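Side-chain contacts in DNA polymerase III, beta subunit (Thermotoga maritima, PDB 1VPK), which probably tethers DNA polymerases and other proteins to DNA as a ring-shaped sliding clamp, making replication processive: residues A[68-73]-A[238-243]; A[293-296]-A[301-304]; A[348-353]-A[357-362]. One frame throughout, in Å; residues are numbered along the deposited sequence.

Contact 1. Residues A[68-73]-A[238-243]; sequences TVNAAE and TNDVET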
ATOM      1  N   THR A  68      24.242   4.842 -21.672  1.00 47.07           N
ATOM      2  CA  THR A  68      25.187   3.922 -22.289  1.00 48.23           C
ATOM      3  C   THR A  68      25.223   2.631 -21.435  1.00 49.01           C
ATOM      4  O   THR A  68      25.416   2.687 -20.217  1.00 48.42           O
ATOM      5  CB  THR A  68      26.528   4.599 -22.452  1.00 48.45           C
ATOM      6  OG1 THR A  68      26.344   5.743 -23.299  1.00 49.32           O
ATOM      7  CG2 THR A  68      27.552   3.685 -23.103  1.00 50.09           C
ATOM      8  N   VAL A  69      24.948   1.490 -22.082  1.00 48.12           N
ATOM      9  CA  VAL A  69      24.899   0.207 -21.399  1.00 48.24           C
ATOM     10  C   VAL A  69      26.288  -0.438 -21.513  1.00 49.17           C
ATOM     11  O   VAL A  69      26.870  -0.566 -22.606  1.00 49.90           O
ATOM     12  CB  VAL A  69      23.812  -0.706 -21.984  1.00 48.36           C
ATOM     13  CG1 VAL A  69      23.620  -1.961 -21.116  1.00 48.69           C
ATOM     14  CG2 VAL A  69      22.495   0.038 -22.058  1.00 47.15           C
ATOM     15  N   ASN A  70      26.849  -0.775 -20.377  1.00 49.34           N
ATOM     16  CA  ASN A  70      28.152  -1.457 -20.347  1.00 50.14           C
ATOM     17  C   ASN A  70      27.952  -2.954 -20.449  1.00 51.02           C
ATOM     18  O   ASN A  70      27.658  -3.602 -19.465  1.00 51.63           O
ATOM     19  CB  ASN A  70      28.870  -1.102 -19.075  1.00 51.27           C
ATOM     20  CG  ASN A  70      29.152   0.357 -18.997  1.00 54.31           C
ATOM     21  OD1 ASN A  70      29.723   0.922 -19.953  1.00 59.41           O
ATOM     22  ND2 ASN A  70      28.746   1.007 -17.879  1.00 56.22           N
ATOM     23  N   ALA A  71      28.061  -3.470 -21.669  1.00 52.15           N
ATOM     24  CA  ALA A  71      27.888  -4.907 -21.973  1.00 52.86           C
ATOM     25  C   ALA A  71      29.217  -5.605 -22.175  1.00 53.51           C
ATOM     26  O   ALA A  71      30.241  -4.983 -22.383  1.00 54.48           O
ATOM     27  CB  ALA A  71      27.028  -5.079 -23.199  1.00 52.49           C
ATOM     28  N   ALA A  72      29.173  -6.927 -22.124  1.00 54.16           N
ATOM     29  CA  ALA A  72      30.328  -7.766 -22.300  1.00 54.27           C
ATOM     30  C   ALA A  72      30.563  -8.070 -23.775  1.00 53.84           C
ATOM     31  O   ALA A  72      31.696  -8.180 -24.197  1.00 52.97           O
ATOM     32  CB  ALA A  72      30.099  -9.085 -21.544  1.00 55.39           C
ATOM     33  N   GLU A  73      29.483  -8.279 -24.515  1.00 52.00           N
ATOM     34  CA  GLU A  73      29.520  -8.578 -25.945  1.00 52.78           C
ATOM     35  C   GLU A  73      28.428  -7.756 -26.639  1.00 51.26           C
ATOM     36  O   GLU A  73      27.285  -7.722 -26.193  1.00 49.80           O
ATOM     37  CB  GLU A  73      29.292 -10.087 -26.206  1.00 52.22           C
ATOM     38  CG  GLU A  73      30.435 -10.944 -25.673  1.00 56.14           C
ATOM     39  CD  GLU A  73      30.111 -12.425 -25.504  1.00 57.48           C
ATOM     40  OE1 GLU A  73      29.080 -12.908 -26.019  1.00 63.99           O
ATOM     41  OE2 GLU A  73      30.937 -13.111 -24.836  1.00 65.62           O
ATOM     42  N   THR A 238      26.018  11.769 -15.537  1.00 54.17           N
ATOM     43  CA  THR A 238      26.949  10.886 -14.856  1.00 54.81           C
ATOM     44  C   THR A 238      27.892  10.312 -15.930  1.00 55.04           C
ATOM     45  O   THR A 238      27.857  10.724 -17.088  1.00 54.62           O
ATOM     46  CB  THR A 238      26.230   9.737 -14.108  1.00 54.93           C
ATOM     47  OG1 THR A 238      25.713   8.780 -15.048  1.00 54.74           O
ATOM     48  CG2 THR A 238      25.076  10.277 -13.259  1.00 55.10           C
ATOM     49  N   ASN A 239      28.767   9.404 -15.505  1.00 54.84           N
ATOM     50  CA  ASN A 239      29.665   8.629 -16.357  1.00 54.86           C
ATOM     51  C   ASN A 239      28.968   8.062 -17.612  1.00 53.84           C
ATOM     52  O   ASN A 239      29.442   8.266 -18.737  1.00 55.07           O
ATOM     53  CB  ASN A 239      30.167   7.461 -15.479  1.00 56.07           C
ATOM     54  CG  ASN A 239      31.365   6.763 -16.030  1.00 60.41           C
ATOM     55  OD1 ASN A 239      32.351   7.396 -16.433  1.00 69.01           O
ATOM     56  ND2 ASN A 239      31.330   5.425 -15.987  1.00 64.89           N
ATOM     57  N   ASP A 240      27.812   7.428 -17.392  1.00 51.38           N
ATOM     58  CA  ASP A 240      27.145   6.527 -18.358  1.00 49.73           C
ATOM     59  C   ASP A 240      25.781   7.039 -18.835  1.00 49.56           C
ATOM     60  O   ASP A 240      25.193   6.432 -19.730  1.00 49.06           O
ATOM     61  CB  ASP A 240      26.815   5.198 -17.670  0.65 48.68           C
ATOM     62  CG  ASP A 240      27.966   4.312 -17.477  0.65 49.60           C
ATOM     63  OD1 ASP A 240      29.058   4.536 -18.054  0.65 53.74           O
ATOM     64  OD2 ASP A 240      27.768   3.346 -16.707  0.65 49.23           O
ATOM     65  N   VAL A 241      25.280   8.109 -18.216  1.00 49.09           N
ATOM     66  CA  VAL A 241      23.911   8.577 -18.378  1.00 49.87           C
ATOM     67  C   VAL A 241      23.864  10.080 -18.603  1.00 50.26           C
ATOM     68  O   VAL A 241      24.285  10.876 -17.756  1.00 49.93           O
ATOM     69  CB  VAL A 241      22.985   8.155 -17.178  1.00 50.93           C
ATOM     70  CG1 VAL A 241      21.510   8.474 -17.483  1.00 51.02           C
ATOM     71  CG2 VAL A 241      23.101   6.679 -16.927  1.00 51.21           C
ATOM     72  N   GLU A 242      23.351  10.471 -19.774  1.00 50.24           N
ATOM     73  CA  GLU A 242      23.067  11.879 -20.071  1.00 50.62           C
ATOM     74  C   GLU A 242      21.585  12.127 -19.986  1.00 50.66           C
ATOM     75  O   GLU A 242      20.781  11.507 -20.708  1.00 49.28           O
ATOM     76  CB  GLU A 242      23.539  12.254 -21.459  1.00 50.54           C
ATOM     77  CG  GLU A 242      25.050  12.260 -21.593  1.00 54.73           C
ATOM     78  CD  GLU A 242      25.714  13.499 -20.963  1.00 59.62           C
ATOM     79  OE1 GLU A 242      25.095  14.607 -20.934  1.00 61.63           O
ATOM     80  OE2 GLU A 242      26.875  13.351 -20.516  1.00 61.69           O
ATOM     81  N   THR A 243      21.216  13.052 -19.099  1.00 50.42           N
ATOM     82  CA  THR A 243      19.847  13.498 -18.983  1.00 50.14           C
ATOM     83  C   THR A 243      19.796  14.969 -19.363  1.00 49.99           C
ATOM     84  O   THR A 243      20.565  15.746 -18.838  1.00 48.10           O
ATOM     85  CB  THR A 243      19.326  13.279 -17.547  1.00 50.97           C
ATOM     86  OG1 THR A 243      19.365  11.873 -17.243  1.00 50.50           O
ATOM     87  CG2 THR A 243      17.912  13.768 -17.385  1.00 53.58           C
TER
HETATM   88  O   HOH W   1      25.092   8.261 -22.610  1.00 38.76           O

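Contact 2. Residues A[293-296]-A[301-304]; sequences KFEI and MRLV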
ATOM      1  N   LYS A 293      -7.001  24.484  14.325  1.00 47.96           N
ATOM      2  CA  LYS A 293      -6.734  25.754  15.003  1.00 48.21           C
ATOM      3  C   LYS A 293      -5.713  25.522  16.112  1.00 48.60           C
ATOM      4  O   LYS A 293      -5.891  24.636  16.980  1.00 47.19           O
ATOM      5  CB  LYS A 293      -8.033  26.287  15.598  1.00 47.56           C
ATOM      6  CG  LYS A 293      -7.900  27.636  16.273  1.00 48.56           C
ATOM      7  CD  LYS A 293      -9.240  28.168  16.740  1.00 49.56           C
ATOM      8  CE  LYS A 293      -9.813  27.286  17.829  1.00 52.11           C
ATOM      9  NZ  LYS A 293     -10.937  27.973  18.546  1.00 53.10           N
ATOM     10  N   PHE A 294      -4.625  26.297  16.042  1.00 48.58           N
ATOM     11  CA  PHE A 294      -3.608  26.347  17.072  1.00 48.84           C
ATOM     12  C   PHE A 294      -3.933  27.514  17.968  1.00 47.42           C
ATOM     13  O   PHE A 294      -4.108  28.627  17.475  1.00 46.54           O
ATOM     14  CB  PHE A 294      -2.220  26.564  16.470  1.00 49.78           C
ATOM     15  CG  PHE A 294      -1.698  25.383  15.711  1.00 52.42           C
ATOM     16  CD1 PHE A 294      -2.209  25.045  14.504  1.00 56.57           C
ATOM     17  CD2 PHE A 294      -0.693  24.610  16.204  1.00 57.92           C
ATOM     18  CE1 PHE A 294      -1.736  23.956  13.824  1.00 56.52           C
ATOM     19  CE2 PHE A 294      -0.223  23.535  15.507  1.00 57.11           C
ATOM     20  CZ  PHE A 294      -0.733  23.232  14.326  1.00 53.75           C
ATOM     21  N   GLU A 295      -4.055  27.227  19.264  1.00 46.83           N
ATOM     22  CA  GLU A 295      -4.189  28.205  20.334  1.00 45.81           C
ATOM     23  C   GLU A 295      -2.873  28.121  21.102  1.00 46.57           C
ATOM     24  O   GLU A 295      -2.627  27.208  21.915  1.00 43.85           O
ATOM     25  CB  GLU A 295      -5.381  27.875  21.220  1.00 45.94           C
ATOM     26  CG  GLU A 295      -6.684  27.901  20.471  1.00 46.20           C
ATOM     27  CD  GLU A 295      -7.824  27.294  21.251  1.00 49.25           C
ATOM     28  OE1 GLU A 295      -7.621  26.763  22.346  1.00 51.21           O
ATOM     29  OE2 GLU A 295      -8.953  27.363  20.763  1.00 54.91           O
ATOM     30  N   ILE A 296      -2.013  29.073  20.800  1.00 47.15           N
ATOM     31  CA  ILE A 296      -0.701  29.134  21.375  1.00 48.52           C
ATOM     32  C   ILE A 296      -0.699  30.043  22.617  1.00 49.50           C
ATOM     33  O   ILE A 296      -1.094  31.204  22.567  1.00 47.92           O
ATOM     34  CB  ILE A 296       0.290  29.639  20.331  1.00 48.43           C
ATOM     35  CG1 ILE A 296       0.268  28.753  19.104  1.00 50.09           C
ATOM     36  CG2 ILE A 296       1.683  29.695  20.946  1.00 50.78           C
ATOM     37  CD1 ILE A 296       0.826  29.394  17.916  1.00 49.37           C
ATOM     38  N   MET A 301       0.343  24.593  23.601  1.00 50.75           N
ATOM     39  CA  MET A 301      -0.364  24.913  22.412  1.00 52.95           C
ATOM     40  C   MET A 301      -1.499  23.910  22.364  1.00 51.33           C
ATOM     41  O   MET A 301      -1.244  22.725  22.541  1.00 50.63           O
ATOM     42  CB  MET A 301       0.629  24.724  21.270  1.00 52.96           C
ATOM     43  CG  MET A 301       0.178  25.064  19.972  1.00 55.85           C
ATOM     44  SD  MET A 301       1.537  25.087  18.778  1.00 58.20           S
ATOM     45  CE  MET A 301       2.169  23.436  18.726  1.00 53.27           C
ATOM     46  N   ARG A 302      -2.740  24.366  22.195  1.00 51.25           N
ATOM     47  CA  ARG A 302      -3.874  23.460  21.983  1.00 51.85           C
ATOM     48  C   ARG A 302      -4.184  23.375  20.502  1.00 50.23           C
ATOM     49  O   ARG A 302      -4.228  24.405  19.817  1.00 50.65           O
ATOM     50  CB  ARG A 302      -5.124  23.952  22.719  1.00 51.89           C
ATOM     51  CG  ARG A 302      -4.952  24.163  24.255  1.00 54.87           C
ATOM     52  CD  ARG A 302      -6.139  24.944  24.828  1.00 56.86           C
ATOM     53  NE  ARG A 302      -7.182  24.076  25.373  1.00 62.03           N
ATOM     54  CZ  ARG A 302      -8.507  24.269  25.267  1.00 65.36           C
ATOM     55  NH1 ARG A 302      -9.019  25.285  24.571  1.00 68.24           N
ATOM     56  NH2 ARG A 302      -9.353  23.397  25.821  1.00 65.11           N
ATOM     57  N   LEU A 303      -4.394  22.160  20.002  1.00 48.42           N
ATOM     58  CA  LEU A 303      -4.784  21.943  18.627  1.00 47.91           C
ATOM     59  C   LEU A 303      -6.262  21.556  18.634  1.00 47.05           C
ATOM     60  O   LEU A 303      -6.653  20.639  19.346  1.00 45.50           O
ATOM     61  CB  LEU A 303      -3.971  20.829  17.927  1.00 48.38           C
ATOM     62  CG  LEU A 303      -2.440  20.794  17.808  1.00 53.85           C
ATOM     63  CD1 LEU A 303      -1.954  20.255  16.503  1.00 53.48           C
ATOM     64  CD2 LEU A 303      -1.801  22.091  18.123  1.00 58.85           C
ATOM     65  N   VAL A 304      -7.073  22.235  17.830  1.00 45.47           N
ATOM     66  CA  VAL A 304      -8.497  22.058  17.883  1.00 44.70           C
ATOM     67  C   VAL A 304      -9.031  21.786  16.495  1.00 45.20           C
ATOM     68  O   VAL A 304      -8.721  22.537  15.551  1.00 45.61           O
ATOM     69  CB  VAL A 304      -9.186  23.309  18.463  1.00 45.13           C
ATOM     70  CG1 VAL A 304     -10.744  23.172  18.415  1.00 44.37           C
ATOM     71  CG2 VAL A 304      -8.687  23.554  19.862  1.00 45.37           C
TER

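Contact 3. Residues A[348-353]-A[357-362]; sequences EMNFVD and PCQINP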
ATOM      1  N   GLU A 348      11.105  24.381  15.011  1.00 48.06           N
ATOM      2  CA  GLU A 348      10.495  25.650  15.349  1.00 49.79           C
ATOM      3  C   GLU A 348       9.386  26.018  14.406  1.00 49.49           C
ATOM      4  O   GLU A 348       9.449  25.747  13.206  1.00 49.45           O
ATOM      5  CB  GLU A 348      11.462  26.833  15.269  1.00 50.19           C
ATOM      6  CG  GLU A 348      12.760  26.671  15.835  1.00 53.01           C
ATOM      7  CD  GLU A 348      13.423  28.025  15.978  1.00 56.02           C
ATOM      8  OE1 GLU A 348      13.182  28.950  15.143  1.00 57.29           O
ATOM      9  OE2 GLU A 348      14.151  28.166  16.955  1.00 55.11           O
ATOM     10  N   MET A 349       8.360  26.618  14.979  1.00 49.29           N
ATOM     11  CA  MET A 349       7.272  27.230  14.250  1.00 48.35           C
ATOM     12  C   MET A 349       7.272  28.711  14.583  1.00 47.51           C
ATOM     13  O   MET A 349       7.194  29.057  15.746  1.00 44.61           O
ATOM     14  CB  MET A 349       5.967  26.652  14.683  1.00 49.43           C
ATOM     15  CG  MET A 349       5.841  25.155  14.466  1.00 48.82           C
ATOM     16  SD  MET A 349       4.177  24.601  14.761  1.00 55.13           S
ATOM     17  CE  MET A 349       3.251  24.940  13.327  1.00 57.69           C
ATOM     18  N   ASN A 350       7.307  29.562  13.552  1.00 46.76           N
ATOM     19  CA  ASN A 350       7.488  31.008  13.680  1.00 47.06           C
ATOM     20  C   ASN A 350       6.295  31.697  13.015  1.00 46.67           C
ATOM     21  O   ASN A 350       5.985  31.396  11.856  1.00 47.58           O
ATOM     22  CB  ASN A 350       8.775  31.441  12.987  1.00 47.10           C
ATOM     23  CG  ASN A 350      10.050  30.959  13.717  1.00 50.34           C
ATOM     24  OD1 ASN A 350      10.428  31.537  14.707  1.00 54.05           O
ATOM     25  ND2 ASN A 350      10.720  29.930  13.186  1.00 51.25           N
ATOM     26  N   PHE A 351       5.654  32.619  13.732  1.00 46.64           N
ATOM     27  CA  PHE A 351       4.409  33.236  13.313  1.00 46.27           C
ATOM     28  C   PHE A 351       4.489  34.743  13.457  1.00 47.89           C
ATOM     29  O   PHE A 351       5.249  35.271  14.300  1.00 44.84           O
ATOM     30  CB  PHE A 351       3.250  32.784  14.193  1.00 46.50           C
ATOM     31  CG  PHE A 351       3.115  31.282  14.376  1.00 45.43           C
ATOM     32  CD1 PHE A 351       3.771  30.650  15.387  1.00 45.44           C
ATOM     33  CD2 PHE A 351       2.290  30.524  13.558  1.00 46.35           C
ATOM     34  CE1 PHE A 351       3.638  29.288  15.604  1.00 46.40           C
ATOM     35  CE2 PHE A 351       2.134  29.147  13.790  1.00 45.74           C
ATOM     36  CZ  PHE A 351       2.828  28.547  14.821  1.00 46.63           C
ATOM     37  N   VAL A 352       3.635  35.436  12.689  1.00 49.68           N
ATOM     38  CA  VAL A 352       3.451  36.879  12.818  1.00 51.51           C
ATOM     39  C   VAL A 352       2.036  37.091  13.350  1.00 51.88           C
ATOM     40  O   VAL A 352       1.863  37.467  14.502  1.00 53.19           O
ATOM     41  CB  VAL A 352       3.751  37.642  11.469  1.00 52.07           C
ATOM     42  CG1 VAL A 352       3.585  39.185  11.600  1.00 52.66           C
ATOM     43  CG2 VAL A 352       5.173  37.415  11.028  1.00 54.60           C
ATOM     44  N   ASP A 353       1.038  36.768  12.527  1.00 51.82           N
ATOM     45  CA  ASP A 353      -0.383  37.089  12.725  1.00 52.06           C
ATOM     46  C   ASP A 353      -1.209  35.909  12.247  1.00 49.88           C
ATOM     47  O   ASP A 353      -0.699  35.046  11.544  1.00 48.91           O
ATOM     48  CB  ASP A 353      -0.823  38.239  11.795  1.00 54.11           C
ATOM     49  CG  ASP A 353      -0.254  39.529  12.169  1.00 58.48           C
ATOM     50  OD1 ASP A 353       0.026  39.722  13.382  1.00 68.16           O
ATOM     51  OD2 ASP A 353      -0.090  40.361  11.264  1.00 62.23           O
ATOM     52  N   PRO A 357       1.913  33.971   6.798  1.00 48.38           N
ATOM     53  CA  PRO A 357       2.528  32.650   6.703  1.00 49.77           C
ATOM     54  C   PRO A 357       3.200  32.233   8.011  1.00 49.82           C
ATOM     55  O   PRO A 357       3.600  33.087   8.828  1.00 49.36           O
ATOM     56  CB  PRO A 357       3.605  32.829   5.622  1.00 49.94           C
ATOM     57  CG  PRO A 357       3.160  34.018   4.821  1.00 50.71           C
ATOM     58  CD  PRO A 357       2.406  34.903   5.761  1.00 50.23           C
ATOM     59  N   CYS A 358       3.339  30.940   8.182  1.00 49.91           N
ATOM     60  CA  CYS A 358       4.149  30.376   9.256  1.00 49.35           C
ATOM     61  C   CYS A 358       5.410  29.793   8.624  1.00 48.86           C
ATOM     62  O   CYS A 358       5.339  29.099   7.585  1.00 49.66           O
ATOM     63  CB  CYS A 358       3.348  29.269   9.950  1.00 49.36           C
ATOM     64  SG  CYS A 358       4.250  28.267  11.051  1.00 53.21           S
ATOM     65  N   GLN A 359       6.543  30.060   9.238  1.00 48.48           N
ATOM     66  CA  GLN A 359       7.791  29.417   8.882  1.00 49.19           C
ATOM     67  C   GLN A 359       8.066  28.281   9.845  1.00 49.05           C
ATOM     68  O   GLN A 359       8.057  28.468  11.060  1.00 50.23           O
ATOM     69  CB  GLN A 359       8.970  30.395   8.863  1.00 48.58           C
ATOM     70  CG  GLN A 359      10.269  29.712   8.483  1.00 49.05           C
ATOM     71  CD  GLN A 359      11.442  30.644   8.378  1.00 50.72           C
ATOM     72  OE1 GLN A 359      11.414  31.566   7.605  1.00 51.38           O
ATOM     73  NE2 GLN A 359      12.470  30.407   9.179  1.00 50.58           N
ATOM     74  N   ILE A 360       8.281  27.093   9.297  1.00 48.14           N
ATOM     75  CA  ILE A 360       8.738  25.950  10.037  1.00 48.95           C
ATOM     76  C   ILE A 360      10.175  25.560   9.635  1.00 49.41           C
ATOM     77  O   ILE A 360      10.542  25.432   8.422  1.00 47.91           O
ATOM     78  CB  ILE A 360       7.796  24.759   9.860  1.00 49.45           C
ATOM     79  CG1 ILE A 360       6.383  25.128  10.337  1.00 47.79           C
ATOM     80  CG2 ILE A 360       8.333  23.558  10.639  1.00 50.83           C
ATOM     81  CD1 ILE A 360       5.340  24.136   9.959  1.00 50.79           C
ATOM     82  N   ASN A 361      11.004  25.359  10.652  1.00 48.92           N
ATOM     83  CA  ASN A 361      12.360  24.909  10.386  1.00 49.00           C
ATOM     84  C   ASN A 361      12.867  23.930  11.426  1.00 48.05           C
ATOM     85  O   ASN A 361      12.372  23.905  12.530  1.00 46.69           O
ATOM     86  CB  ASN A 361      13.284  26.130  10.261  1.00 50.11           C
ATOM     87  CG  ASN A 361      13.130  27.090  11.368  1.00 51.31           C
ATOM     88  OD1 ASN A 361      12.370  28.075  11.256  1.00 55.32           O
ATOM     89  ND2 ASN A 361      13.907  26.880  12.435  1.00 53.71           N
ATOM     90  N   PRO A 362      13.893  23.147  11.078  1.00 47.53           N
ATOM     91  CA  PRO A 362      14.562  22.337  12.096  1.00 46.95           C
ATOM     92  C   PRO A 362      15.256  23.243  13.084  1.00 46.05           C
ATOM     93  O   PRO A 362      15.693  24.319  12.698  1.00 46.64           O
ATOM     94  CB  PRO A 362      15.600  21.546  11.331  1.00 45.96           C
ATOM     95  CG  PRO A 362      15.619  22.045  10.032  1.00 48.30           C
ATOM     96  CD  PRO A 362      14.543  23.040   9.782  1.00 47.75           C
TER
HETATM   97  O   HOH W   2       1.891  33.613  11.043  1.00 37.64           O

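Contact 1. Residues A[68-73]-A[238-243]
The backbone oxygen of Asp240 is gripped twice. Thr68 N donates to Asp240 O at 2.7 Å, a nearly straight bond with 167° at the hydrogen, and a water adds a weak second donation. That water stands 2.9 Å from Thr68 OG1 and 3.4 Å from Asp240 O. With OG1 anti to the carbonyl carbon, the hydroxyl of Thr68 sits beside its own N-H, which lets Thr68 meet the same carbonyl directly and, weakly, through the water.

Two residues further on, the Asn70 amide meets the Asp240 carboxylate from the opposite direction. Asn70 ND2 lies 2.8 Å from Asp240 OD2, but the N-H...OD2 angle is only 127°, which makes the bond weak; the amide and carboxylate planes lie 61° apart. Asp240 was modelled in two conformers, so this weak bond describes one of them and is doubtful as a lasting link. The firmer partner of Asp240 OD2 is Lys25 of helix 19-29, a salt bridge, and Lys25 also donates to Thr68 O, tying both segments to the helix.

Around Asp240, Thr238 N bonds to Val241 O at 3.0 Å, closing the turn between strands 233-237 and 241-246. The Thr68-Asp240 bond marks the end of an antiparallel pairing: strands 63-68 and 241-246 join the N-terminal and central domains into one continuous sheet, the interdomain arrangement of the beta sliding clamp.

Contact 2. Residues A[293-296]-A[301-304]
Strands 293-296 and 301-304 run antiparallel, at 161° between their directions, with Lys293-Val304 and Glu295-Arg302 as hydrogen-bonded pairs and Phe294-Leu303 and Ile296-Met301 as non-hydrogen-bonded ones. Each hydrogen-bonded pair is closed by two backbone bonds, as in Glu295 N to Arg302 O at 2.9 Å.

On the face of Lys293, Glu295, Arg302 and Val304 the chemistry is mainly ionic, with Val304 packed among the charged chains. Glu295 divides its carboxylate between two cations. Its OE1 takes Arg302 NH1 at 3.0 Å on the syn lone pair, the oxygen standing near the guanidinium edge though somewhat out of its plane. Glu295 OE2 faces Lys293 NZ at 3.0 Å, a salt bridge whose hydrogen bond is weak. A bend at chi3 (65°) turns the Lys293 ammonium back to that oxygen, while its CE runs alongside Val304 CB at 4.1 Å. The carboxylate thus probably moderates the like charges of Lys293 and Arg302. A leucine in place of Arg302 would probably leave Glu295 OE1 without its cationic mate and the carboxylate freer to turn.

The other face is apolar. Met301 SD comes to the edge of the Phe294 ring, 83° off its normal and 3.4 Å from CD2, a Met-aromatic contact. Leu303 CD2 reaches the same Phe294 CD2 at 3.4 Å, approaching obliquely, and Ile296 CG1 lies beside Met301 CG at 3.8 Å.

This hairpin occupies the middle of a four-stranded sheet: Phe294 and Ile296 bond through their backbones to strand 326-330, Met301 and Leu303 to strand 311-318. Helix 271-285 packs on the apolar face, through Leu274 against Met301 and Leu278 and Val281 against Leu303.

Contact 3. Residues A[348-353]-A[357-362]
A beta hairpin of the C-terminal domain brings strands 346-351 and 358-362 together, with Glu348-Asn361 and Asn350-Gln359 as hydrogen-bonded antiparallel pairs and Met349-Ile360 as the non-hydrogen-bonded pair between them. Glu348 N to Asn361 O, at 2.8 Å, is one of the four backbone bonds that establish this register. Beyond Phe351 and Cys358, a water accepts from Val352 N and stands 2.8 Å from Pro357 O, to which it probably donates.

Glu348, Asn350, Gln359 and Asn361 line one face. Glu348 OE1 accepts from Asn350 ND2 at 3.3 Å on its anti side and from Asn361 ND2 in a weak bond of 3.5 Å; its strongest partner is Lys266 of the adjoining strand 265-270, which also bonds Asn350 OD1. Asn361 holds CG between its backbone N and carbonyl carbon (chi1 49°), a position from which its amide works at both ends: ND2 also donates to Pro362 O, while OD1 receives Gln359 NE2 at 3.1 Å. That donor arrives almost straight, yet 42° above the asparagine carbonyl plane.

Met349 and Ile360 make the other face apolar. Met349 CE meets Ile360 CD1 at 4.0 Å, the two chains pointing the same way, and Ile360 leans on helix 332-341. Cys358 SG approaches the Phe351 ring obliquely, a sulfur-aromatic contact 33° off the normal, with Phe351 CE2 at 3.6 Å.

Contacts 2 and 3 are both hairpins of the C-terminal domain, with centres 14 Å apart, and belong to different sheets that meet through Ile296 CD1 and Phe351 CE1, 3.6 Å apart. Contact 2 is buried and contact 3 partly so. Each shows one polar and one apolar face, but charge pairs dominate the polar face of contact 2, whereas amides share that of contact 3 with a glutamate. Contact 1 lies at the surface on the opposite side of the chain's centre, 54 Å from contact 2 and 46 Å from contact 3 between centres. It joins two domains, its segments 165 positions apart at their nearest ends, with few polar bonds and no apolar packing between them.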